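Side-chain contacts in glycosylation Associate Protein 2 (Streptococcus agalactiae serotype V, PDB 6OYC), which probably takes part, within the Gap123 complex, in the glycosylation and accessory Sec secretion of a serine-rich surface adhesin: residues 41-44 with 45-48; 75-78 with 79-82; 341-344 with 345-349; 437-440 with 441-445. All blocks are in the same frame, centred on the assembly; numbering follows the deposited sequence.

All four contacts are local, each joining two runs of residues that follow one another directly, so they close only single turns and come in series without nesting or crossing. Contact 1 lies on helix 36-52, and contact 2 in the loop between strands 62-65 and 86-89 of the five-stranded parallel sheet. The two touch where the Phe-80 ring meets Glu-43, Asn-44 and Leu-47. Contact 3, at the start of helix 341-358, and contact 4, at the end of helix 429-444, belong to the region built round the eight-stranded mixed sheet; a probable hydrogen bond between Glu-344 OE2 and Tyr-438 OH joins them. The centres of contacts 2 and 3 are about 35 Å apart.

Contact 1: residues 41-44 with 45-48; sequences TTEN and NYLT
Thr-48 folds back on Asn-44 across one turn of an alpha-helix, and the carbonyl of Asn-44 accepts twice. Thr-48 N reaches Asn-44 O at 2.8 Å in the ordinary helical bond, while Thr-48 OG1 donates to the same Asn-44 O at 3.0 Å. The hydroxyl comes in 37° above the carbonyl plane, from the opposite face to the amide. It gets there because OG1 lies beside the backbone N (chi1 -64°). Backbone bonds continue the helix: Asn-45 N to Thr-41 O, Tyr-46 N to Thr-42 O and Leu-47 N to Glu-43 O.

Side-chain packing is looser. Thr-41 and Asn-45 run side by side, with CG2 of Thr-41 3.8 Å from ND2 of Asn-45. Carboxylate oxygen OE2 of Glu-43 approaches the edge of the Tyr-46 ring, 4.0 Å from its CD2, the two planes turned 52° apart. The amide oxygen OD1 of Asn-44 slants across to CD1 of Leu-47 at 3.8 Å.

Glu-43 and Tyr-46 are both held by Arg-58, through a salt bridge and a hydrogen bond to its backbone N respectively. Helix 36-52 packs against the Phe-80 loop with Glu-43 and Asn-44, and against Pro-57 with Tyr-46 and Leu-47, beside the parallel sheet.

Contact 2: residues 75-78 with 79-82; sequences SSLS and SFFE
This is a turn contact in which Leu-77 meets Phe-80 and Phe-81, in the loop that leads from strand 62-65 to strand 86-89 of the parallel sheet. One direct backbone bond crosses it: Phe-80 N donates to Leu-77 O at 3.1 Å, a three-residue step like that of a 3-10 turn. The donor stands well above the carbonyl plane, 53° out of it. A similar step precedes it, from Ser-78 N to Ser-75 O.

Leu-77 O also faces two aromatic C-H groups. It lies at the edge of both phenylalanine rings, near their planes, 3.8 Å from CD2 of Phe-80 and 3.6 Å from CD2 of Phe-81. Apolar contact is lighter, with Leu-77 CD2 4.2 Å from Phe-80 CD2. The Phe-80 ring turns back along the preceding residues, CG beside the backbone N (chi1 -57°), and this brings CE2 to 3.6 Å from Ser-76 O. Over the centre of one face of that ring sits OG of Ser-79. A water bridges Ser-76 O and Ser-79 N, through weak bonds at both ends.

Lys-105 takes the carbonyls of Ser-78 and Phe-81. The loop packs on helix 36-52, where Phe-80 meets Phe-39 edge-to-face and Ser-76 touches Val-40, and on strand 6-11, which Leu-77 and Phe-81 meet through Val-11 and Leu-9.

Contact 3: residues 341-344 with 345-349; sequences KEYE and QKIVD
The ammonium of Lys-346 is gripped by two partners: NZ forms an i to i+4 salt bridge along the helix to Glu-342 OE2 at 3.0 Å and also donates to the carbonyl of Ile-277. Glu-342 OE2 is met on its anti side, with NZ 17° out of the carboxylate plane, while the other oxygen, OE1, accepts from Ala-279 N. The two side chains lie alongside each other, one helical turn apart, and point the same way. Their extended chains also touch through methylenes, CG of Glu-342 being 3.9 Å from CE of Lys-346. Pinned through both of its oxygens, the carboxylate should have little freedom to rotate.

Next along the helix the contact is apolar. Tyr-343 and Ile-347 pass at a slant, the CD1 methyl of Ile-347 reaching CE1 of the tyrosine ring at 3.7 Å. The phenol OH of Tyr-343 is hydrogen-bonded to the carbonyl O of Glu-283.

The backbone binds as expected for an alpha-helix, from Gln-345 N to Lys-341 O at 2.8 Å through Val-348 N to Glu-344 O at 3.2 Å. Tyr-343 O takes Ile-347 N at 3.2 Å and, weakly, Lys-346 N.

Glu-344 is buried: OE1 is hydrogen-bonded to Tyr-379 OH, and OE2 to Tyr-438 OH and Gly-339 N. In the alpha/beta-hydrolase-like region, the first turns of helix 341-358 pack on strand 283-289 of the mixed sheet, where Phe-284 meets Tyr-343, Lys-346 and Ile-347, and on helix 372-381, where His-380 touches Glu-344, Ile-347 and Val-348.

Contact 4: residues 437-440 with 441-445; sequences NYFW and KSIEE
Ile-443 lays its CG1 against two neighbouring aromatic rings, Phe-439 and Trp-440, at the C-terminal end of an alpha-helix in the region of the fold that resembles an alpha/beta-hydrolase. Ile-443 slants past Phe-439, CG1 lying 3.6 Å from CE2 of the ring. It runs side by side with Trp-440, where the same CG1 is 3.9 Å from CE3 of the indole. The branch reaches both because it lies beside the backbone N (chi1 -63°).

The rings also meet each other: Phe-439 turns its edge to the indole, with CD2 over the centre of one Trp-440 face, and the plane of the Phe-439 ring runs through CD2 of Trp-440. Further partners fix both. Phe-439 stacks on Phe-396 and touches Thr-378 of helix 372-381, while Trp-440 NE1 binds Asn-397 and its ring meets that of Tyr-474 nearly parallel.

Near the helix end Lys-441 bends at its tip to form a salt bridge from NZ to Glu-445 OE1 at 3.2 Å. Phe-439 O receives weak bonds from Ser-442 N and Ile-443 N. Shorter is the bond from Glu-444 N to Trp-440 O, 2.7 Å.

Contact 1: residues 41-44 with 45-48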
loop_
_atom_site.group_PDB
_atom_site.type_symbol
_atom_site.label_atom_id
_atom_site.label_comp_id
_atom_site.label_asym_id
_atom_site.label_seq_id
_atom_site.Cartn_x
_atom_site.Cartn_y
_atom_site.Cartn_z
ATOM N N THR B 41 35.498 7.491 1.945
ATOM C CA THR B 41 36.283 8.376 1.090
ATOM C C THR B 41 36.030 8.088 -0.387
ATOM O O THR B 41 35.688 8.995 -1.155
ATOM C CB THR B 41 37.771 8.223 1.426
ATOM O OG1 THR B 41 38.014 8.704 2.755
ATOM C CG2 THR B 41 38.651 8.966 0.406
ATOM N N THR B 42 36.192 6.828 -0.806
ATOM C CA THR B 42 35.982 6.472 -2.212
ATOM C C THR B 42 34.577 6.814 -2.687
ATOM O O THR B 42 34.399 7.372 -3.776
ATOM C CB THR B 42 36.248 4.990 -2.431
ATOM O OG1 THR B 42 37.616 4.716 -2.115
ATOM C CG2 THR B 42 36.026 4.647 -3.881
ATOM N N GLU B 43 33.564 6.498 -1.890
ATOM C CA GLU B 43 32.203 6.768 -2.332
ATOM C C GLU B 43 31.937 8.265 -2.407
ATOM O O GLU B 43 31.327 8.748 -3.368
ATOM C CB GLU B 43 31.206 6.077 -1.405
ATOM C CG GLU B 43 29.772 6.135 -1.882
ATOM C CD GLU B 43 29.520 5.404 -3.220
ATOM O OE1 GLU B 43 30.372 4.613 -3.679
ATOM O OE2 GLU B 43 28.440 5.620 -3.800
ATOM N N ASN B 44 32.386 9.019 -1.407
ATOM C CA ASN B 44 32.190 10.464 -1.451
ATOM C C ASN B 44 32.988 11.101 -2.592
ATOM O O ASN B 44 32.508 12.026 -3.250
ATOM C CB ASN B 44 32.562 11.085 -0.097
ATOM C CG ASN B 44 31.421 11.000 0.925
ATOM O OD1 ASN B 44 30.255 10.840 0.564
ATOM N ND2 ASN B 44 31.760 11.096 2.198
ATOM N N ASN B 45 34.206 10.628 -2.848
ATOM C CA ASN B 45 34.904 11.084 -4.043
ATOM C C ASN B 45 34.047 10.830 -5.277
ATOM O O ASN B 45 33.777 11.750 -6.061
ATOM C CB ASN B 45 36.262 10.390 -4.167
ATOM C CG ASN B 45 37.319 11.022 -3.282
ATOM O OD1 ASN B 45 37.107 12.103 -2.722
ATOM N ND2 ASN B 45 38.463 10.347 -3.137
ATOM N N TYR B 46 33.560 9.590 -5.429
ATOM C CA TYR B 46 32.716 9.262 -6.575
ATOM C C TYR B 46 31.490 10.167 -6.646
ATOM O O TYR B 46 31.142 10.662 -7.723
ATOM C CB TYR B 46 32.303 7.787 -6.523
ATOM C CG TYR B 46 31.305 7.403 -7.589
ATOM C CD1 TYR B 46 31.644 7.444 -8.950
ATOM C CD2 TYR B 46 30.021 7.017 -7.248
ATOM C CE1 TYR B 46 30.720 7.104 -9.929
ATOM C CE2 TYR B 46 29.089 6.665 -8.225
ATOM C CZ TYR B 46 29.441 6.710 -9.559
ATOM O OH TYR B 46 28.505 6.365 -10.511
ATOM N N LEU B 47 30.833 10.417 -5.512
ATOM C CA LEU B 47 29.653 11.283 -5.538
ATOM C C LEU B 47 30.019 12.712 -5.923
ATOM O O LEU B 47 29.307 13.350 -6.711
ATOM C CB LEU B 47 28.952 11.279 -4.184
ATOM C CG LEU B 47 28.242 9.993 -3.757
ATOM C CD1 LEU B 47 27.797 10.128 -2.302
ATOM C CD2 LEU B 47 27.053 9.629 -4.678
ATOM N N THR B 48 31.112 13.237 -5.356
ATOM C CA THR B 48 31.564 14.581 -5.706
ATOM C C THR B 48 31.859 14.674 -7.198
ATOM O O THR B 48 31.319 15.533 -7.903
ATOM C CB THR B 48 32.808 14.952 -4.888
ATOM O OG1 THR B 48 32.464 14.998 -3.499
ATOM C CG2 THR B 48 33.349 16.322 -5.314
#

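Contact 2: residues 75-78 with 79-82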
loop_
_atom_site.group_PDB
_atom_site.type_symbol
_atom_site.label_atom_id
_atom_site.label_comp_id
_atom_site.label_asym_id
_atom_site.label_seq_id
_atom_site.Cartn_x
_atom_site.Cartn_y
_atom_site.Cartn_z
ATOM N N SER B 75 28.368 3.466 11.658
ATOM C CA SER B 75 27.498 4.638 11.622
ATOM C C SER B 75 27.798 5.540 10.429
ATOM O O SER B 75 26.898 6.224 9.922
ATOM C CB SER B 75 27.647 5.431 12.915
ATOM O OG SER B 75 27.204 4.677 14.017
ATOM N N SER B 76 29.052 5.577 9.975
ATOM C CA SER B 76 29.353 6.436 8.840
ATOM C C SER B 76 28.731 5.947 7.529
ATOM O O SER B 76 28.773 6.687 6.540
ATOM C CB SER B 76 30.866 6.584 8.678
ATOM O OG SER B 76 31.470 5.365 8.301
ATOM N N LEU B 77 28.149 4.741 7.482
ATOM C CA LEU B 77 27.444 4.332 6.272
ATOM C C LEU B 77 26.025 4.875 6.218
ATOM O O LEU B 77 25.338 4.671 5.216
ATOM C CB LEU B 77 27.431 2.807 6.148
ATOM C CG LEU B 77 28.840 2.209 6.047
ATOM C CD1 LEU B 77 28.794 0.696 5.893
ATOM C CD2 LEU B 77 29.631 2.848 4.903
ATOM N N SER B 78 25.597 5.593 7.253
ATOM C CA SER B 78 24.219 6.050 7.337
ATOM C C SER B 78 23.859 7.014 6.214
ATOM O O SER B 78 22.718 7.007 5.740
ATOM C CB SER B 78 23.999 6.707 8.697
ATOM O OG SER B 78 22.761 7.375 8.738
ATOM N N SER B 79 24.808 7.844 5.765
ATOM C CA SER B 79 24.488 8.812 4.722
ATOM C C SER B 79 24.182 8.146 3.384
ATOM O O SER B 79 23.549 8.770 2.526
ATOM C CB SER B 79 25.641 9.813 4.545
ATOM O OG SER B 79 26.749 9.210 3.874
ATOM N N PHE B 80 24.616 6.900 3.180
ATOM C CA PHE B 80 24.558 6.272 1.869
ATOM C C PHE B 80 23.347 5.364 1.655
ATOM O O PHE B 80 23.171 4.880 0.538
ATOM C CB PHE B 80 25.837 5.451 1.623
ATOM C CG PHE B 80 27.103 6.250 1.743
ATOM C CD1 PHE B 80 27.493 7.119 0.723
ATOM C CD2 PHE B 80 27.908 6.137 2.879
ATOM C CE1 PHE B 80 28.664 7.868 0.839
ATOM C CE2 PHE B 80 29.079 6.883 2.996
ATOM C CZ PHE B 80 29.459 7.751 1.973
ATOM N N PHE B 81 22.525 5.100 2.673
ATOM C CA PHE B 81 21.469 4.098 2.548
ATOM C C PHE B 81 20.183 4.576 3.206
ATOM O O PHE B 81 20.214 5.237 4.247
ATOM C CB PHE B 81 21.901 2.752 3.159
ATOM C CG PHE B 81 23.008 2.082 2.392
ATOM C CD1 PHE B 81 22.736 1.396 1.205
ATOM C CD2 PHE B 81 24.331 2.177 2.830
ATOM C CE1 PHE B 81 23.761 0.806 0.473
ATOM C CE2 PHE B 81 25.355 1.586 2.119
ATOM C CZ PHE B 81 25.074 0.899 0.925
ATOM N N GLU B 82 19.059 4.229 2.591
ATOM C CA GLU B 82 17.729 4.586 3.055
ATOM C C GLU B 82 17.183 3.489 3.956
ATOM O O GLU B 82 17.703 2.376 4.005
ATOM C CB GLU B 82 16.781 4.791 1.865
ATOM C CG GLU B 82 17.196 5.904 0.938
ATOM C CD GLU B 82 17.089 7.259 1.612
ATOM O OE1 GLU B 82 15.956 7.639 2.007
ATOM O OE2 GLU B 82 18.136 7.931 1.761
HETATM O O HOH W 1 26.485 8.885 7.713
#

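Contact 3: residues 341-344 with 345-349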
loop_
_atom_site.group_PDB
_atom_site.type_symbol
_atom_site.label_atom_id
_atom_site.label_comp_id
_atom_site.label_asym_id
_atom_site.label_seq_id
_atom_site.Cartn_x
_atom_site.Cartn_y
_atom_site.Cartn_z
ATOM N N LYS B 341 -15.217 -4.905 11.050
ATOM C CA LYS B 341 -14.628 -4.404 12.281
ATOM C C LYS B 341 -13.187 -4.839 12.387
ATOM O O LYS B 341 -12.348 -4.087 12.902
ATOM C CB LYS B 341 -15.401 -4.904 13.508
ATOM C CG LYS B 341 -16.832 -4.340 13.709
ATOM C CD LYS B 341 -17.768 -4.599 12.495
ATOM C CE LYS B 341 -17.837 -6.104 12.098
ATOM N NZ LYS B 341 -18.208 -6.309 10.675
ATOM N N GLU B 342 -12.894 -6.062 11.939
ATOM C CA GLU B 342 -11.512 -6.502 11.848
ATOM C C GLU B 342 -10.715 -5.570 10.952
ATOM O O GLU B 342 -9.627 -5.112 11.322
ATOM C CB GLU B 342 -11.451 -7.922 11.316
ATOM C CG GLU B 342 -10.044 -8.406 11.136
ATOM C CD GLU B 342 -9.984 -9.744 10.457
ATOM O OE1 GLU B 342 -11.040 -10.235 10.027
ATOM O OE2 GLU B 342 -8.878 -10.302 10.350
ATOM N N TYR B 343 -11.268 -5.245 9.777
ATOM C CA TYR B 343 -10.558 -4.383 8.839
ATOM C C TYR B 343 -10.261 -3.030 9.475
ATOM O O TYR B 343 -9.108 -2.586 9.510
ATOM C CB TYR B 343 -11.384 -4.232 7.557
ATOM C CG TYR B 343 -10.720 -3.455 6.440
ATOM C CD1 TYR B 343 -10.882 -2.074 6.332
ATOM C CD2 TYR B 343 -9.967 -4.107 5.461
ATOM C CE1 TYR B 343 -10.291 -1.357 5.292
ATOM C CE2 TYR B 343 -9.363 -3.398 4.427
ATOM C CZ TYR B 343 -9.535 -2.035 4.346
ATOM O OH TYR B 343 -8.953 -1.344 3.319
ATOM N N GLU B 344 -11.289 -2.388 10.038
ATOM C CA GLU B 344 -11.124 -1.031 10.546
ATOM C C GLU B 344 -10.275 -1.000 11.812
ATOM O O GLU B 344 -9.419 -0.120 11.972
ATOM C CB GLU B 344 -12.488 -0.409 10.788
ATOM C CG GLU B 344 -13.326 -0.341 9.539
ATOM C CD GLU B 344 -14.691 0.227 9.810
ATOM O OE1 GLU B 344 -15.002 0.472 10.988
ATOM O OE2 GLU B 344 -15.465 0.420 8.856
ATOM N N GLN B 345 -10.473 -1.960 12.715
ATOM C CA GLN B 345 -9.617 -2.003 13.894
ATOM C C GLN B 345 -8.164 -2.276 13.514
ATOM O O GLN B 345 -7.241 -1.861 14.231
ATOM C CB GLN B 345 -10.120 -3.056 14.883
ATOM C CG GLN B 345 -9.288 -3.174 16.151
ATOM C CD GLN B 345 -9.312 -1.892 16.968
ATOM O OE1 GLN B 345 -10.378 -1.411 17.351
ATOM N NE2 GLN B 345 -8.137 -1.328 17.226
ATOM N N LYS B 346 -7.930 -2.965 12.393
ATOM C CA LYS B 346 -6.547 -3.178 11.995
ATOM C C LYS B 346 -5.904 -1.886 11.524
ATOM O O LYS B 346 -4.700 -1.689 11.728
ATOM C CB LYS B 346 -6.469 -4.255 10.919
ATOM C CG LYS B 346 -6.541 -5.613 11.541
ATOM C CD LYS B 346 -6.399 -6.714 10.565
ATOM C CE LYS B 346 -6.211 -8.001 11.314
ATOM N NZ LYS B 346 -6.152 -9.134 10.396
ATOM N N ILE B 347 -6.681 -0.993 10.906
ATOM C CA ILE B 347 -6.130 0.306 10.532
ATOM C C ILE B 347 -5.730 1.081 11.783
ATOM O O ILE B 347 -4.644 1.671 11.850
ATOM C CB ILE B 347 -7.134 1.085 9.662
ATOM C CG1 ILE B 347 -7.428 0.299 8.374
ATOM C CG2 ILE B 347 -6.613 2.495 9.360
ATOM C CD1 ILE B 347 -8.409 0.968 7.437
ATOM N N VAL B 348 -6.584 1.062 12.805
ATOM C CA VAL B 348 -6.286 1.803 14.030
ATOM C C VAL B 348 -5.071 1.205 14.718
ATOM O O VAL B 348 -4.144 1.920 15.118
ATOM C CB VAL B 348 -7.525 1.828 14.948
ATOM C CG1 VAL B 348 -7.166 2.266 16.354
ATOM C CG2 VAL B 348 -8.609 2.731 14.343
ATOM N N ASP B 349 -5.041 -0.124 14.839
ATOM C CA ASP B 349 -3.888 -0.780 15.444
ATOM C C ASP B 349 -2.608 -0.467 14.680
ATOM O O ASP B 349 -1.554 -0.267 15.290
ATOM C CB ASP B 349 -4.108 -2.293 15.515
ATOM C CG ASP B 349 -5.246 -2.688 16.459
ATOM O OD1 ASP B 349 -5.752 -1.815 17.202
ATOM O OD2 ASP B 349 -5.647 -3.872 16.446
#

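Contact 4: residues 437-440 with 441-445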
loop_
_atom_site.group_PDB
_atom_site.type_symbol
_atom_site.label_atom_id
_atom_site.label_comp_id
_atom_site.label_asym_id
_atom_site.label_seq_id
_atom_site.Cartn_x
_atom_site.Cartn_y
_atom_site.Cartn_z
ATOM N N ASN B 437 -24.864 7.579 8.480
ATOM C CA ASN B 437 -24.802 7.528 9.932
ATOM C C ASN B 437 -23.629 6.688 10.414
ATOM O O ASN B 437 -23.097 6.933 11.505
ATOM C CB ASN B 437 -26.133 7.014 10.476
ATOM C CG ASN B 437 -27.254 8.035 10.293
ATOM O OD1 ASN B 437 -27.009 9.245 10.306
ATOM N ND2 ASN B 437 -28.476 7.558 10.103
ATOM N N TYR B 438 -23.210 5.711 9.605
ATOM C CA TYR B 438 -22.028 4.912 9.915
ATOM C C TYR B 438 -20.821 5.789 10.214
ATOM O O TYR B 438 -20.059 5.522 11.152
ATOM C CB TYR B 438 -21.734 3.992 8.734
ATOM C CG TYR B 438 -20.701 2.931 8.995
ATOM C CD1 TYR B 438 -21.025 1.779 9.697
ATOM C CD2 TYR B 438 -19.412 3.065 8.510
ATOM C CE1 TYR B 438 -20.087 0.788 9.914
ATOM C CE2 TYR B 438 -18.464 2.080 8.728
ATOM C CZ TYR B 438 -18.812 0.944 9.427
ATOM O OH TYR B 438 -17.882 -0.035 9.647
ATOM N N PHE B 439 -20.628 6.842 9.423
ATOM C CA PHE B 439 -19.517 7.751 9.673
ATOM C C PHE B 439 -19.675 8.480 11.011
ATOM O O PHE B 439 -18.746 8.499 11.832
ATOM C CB PHE B 439 -19.390 8.752 8.521
ATOM C CG PHE B 439 -18.332 9.798 8.752
ATOM C CD1 PHE B 439 -17.006 9.544 8.425
ATOM C CD2 PHE B 439 -18.658 11.025 9.319
ATOM C CE1 PHE B 439 -16.031 10.498 8.649
ATOM C CE2 PHE B 439 -17.688 11.981 9.544
ATOM C CZ PHE B 439 -16.376 11.723 9.213
ATOM N N TRP B 440 -20.845 9.085 11.252
ATOM C CA TRP B 440 -20.989 9.948 12.427
ATOM C C TRP B 440 -21.026 9.170 13.735
ATOM O O TRP B 440 -20.679 9.738 14.773
ATOM C CB TRP B 440 -22.226 10.827 12.284
ATOM C CG TRP B 440 -22.095 11.679 11.116
ATOM C CD1 TRP B 440 -22.714 11.513 9.923
ATOM C CD2 TRP B 440 -21.229 12.813 10.973
ATOM N NE1 TRP B 440 -22.306 12.485 9.042
ATOM C CE2 TRP B 440 -21.395 13.297 9.665
ATOM C CE3 TRP B 440 -20.343 13.473 11.824
ATOM C CZ2 TRP B 440 -20.708 14.412 9.188
ATOM C CZ3 TRP B 440 -19.662 14.582 11.345
ATOM C CH2 TRP B 440 -19.845 15.036 10.045
ATOM N N LYS B 441 -21.401 7.885 13.702
ATOM C CA LYS B 441 -21.379 7.097 14.925
ATOM C C LYS B 441 -19.950 6.934 15.434
ATOM O O LYS B 441 -19.707 6.928 16.644
ATOM C CB LYS B 441 -22.047 5.736 14.706
ATOM C CG LYS B 441 -21.493 4.610 15.582
ATOM C CD LYS B 441 -21.891 3.229 15.072
ATOM C CE LYS B 441 -21.278 2.131 15.922
ATOM N NZ LYS B 441 -22.179 1.699 17.033
ATOM N N SER B 442 -18.993 6.797 14.524
ATOM C CA SER B 442 -17.593 6.795 14.932
ATOM C C SER B 442 -17.207 8.140 15.536
ATOM O O SER B 442 -16.501 8.204 16.547
ATOM C CB SER B 442 -16.710 6.465 13.724
ATOM O OG SER B 442 -15.340 6.450 14.067
ATOM N N ILE B 443 -17.667 9.223 14.915
ATOM C CA ILE B 443 -17.391 10.568 15.412
ATOM C C ILE B 443 -17.989 10.754 16.803
ATOM O O ILE B 443 -17.269 11.006 17.775
ATOM C CB ILE B 443 -17.928 11.620 14.427
ATOM C CG1 ILE B 443 -17.213 11.493 13.077
ATOM C CG2 ILE B 443 -17.790 13.009 15.011
ATOM C CD1 ILE B 443 -15.717 11.332 13.187
ATOM N N GLU B 444 -19.318 10.635 16.911
ATOM C CA GLU B 444 -20.007 10.647 18.194
ATOM C C GLU B 444 -19.262 9.844 19.247
ATOM O O GLU B 444 -18.845 10.381 20.276
ATOM C CB GLU B 444 -21.418 10.079 18.046
ATOM C CG GLU B 444 -22.383 10.920 17.269
ATOM C CD GLU B 444 -23.747 10.266 17.125
ATOM O OE1 GLU B 444 -24.233 10.124 15.976
ATOM O OE2 GLU B 444 -24.336 9.896 18.166
ATOM N N GLU B 445 -19.088 8.547 19.004
ATOM C CA GLU B 445 -18.487 7.681 20.010
ATOM C C GLU B 445 -16.992 7.904 20.174
ATOM O O GLU B 445 -16.374 7.242 21.021
ATOM C CB GLU B 445 -18.751 6.223 19.662
ATOM C CG GLU B 445 -20.215 5.877 19.563
ATOM C CD GLU B 445 -20.431 4.387 19.448
ATOM O OE1 GLU B 445 -20.143 3.823 18.372
ATOM O OE2 GLU B 445 -20.871 3.775 20.444
#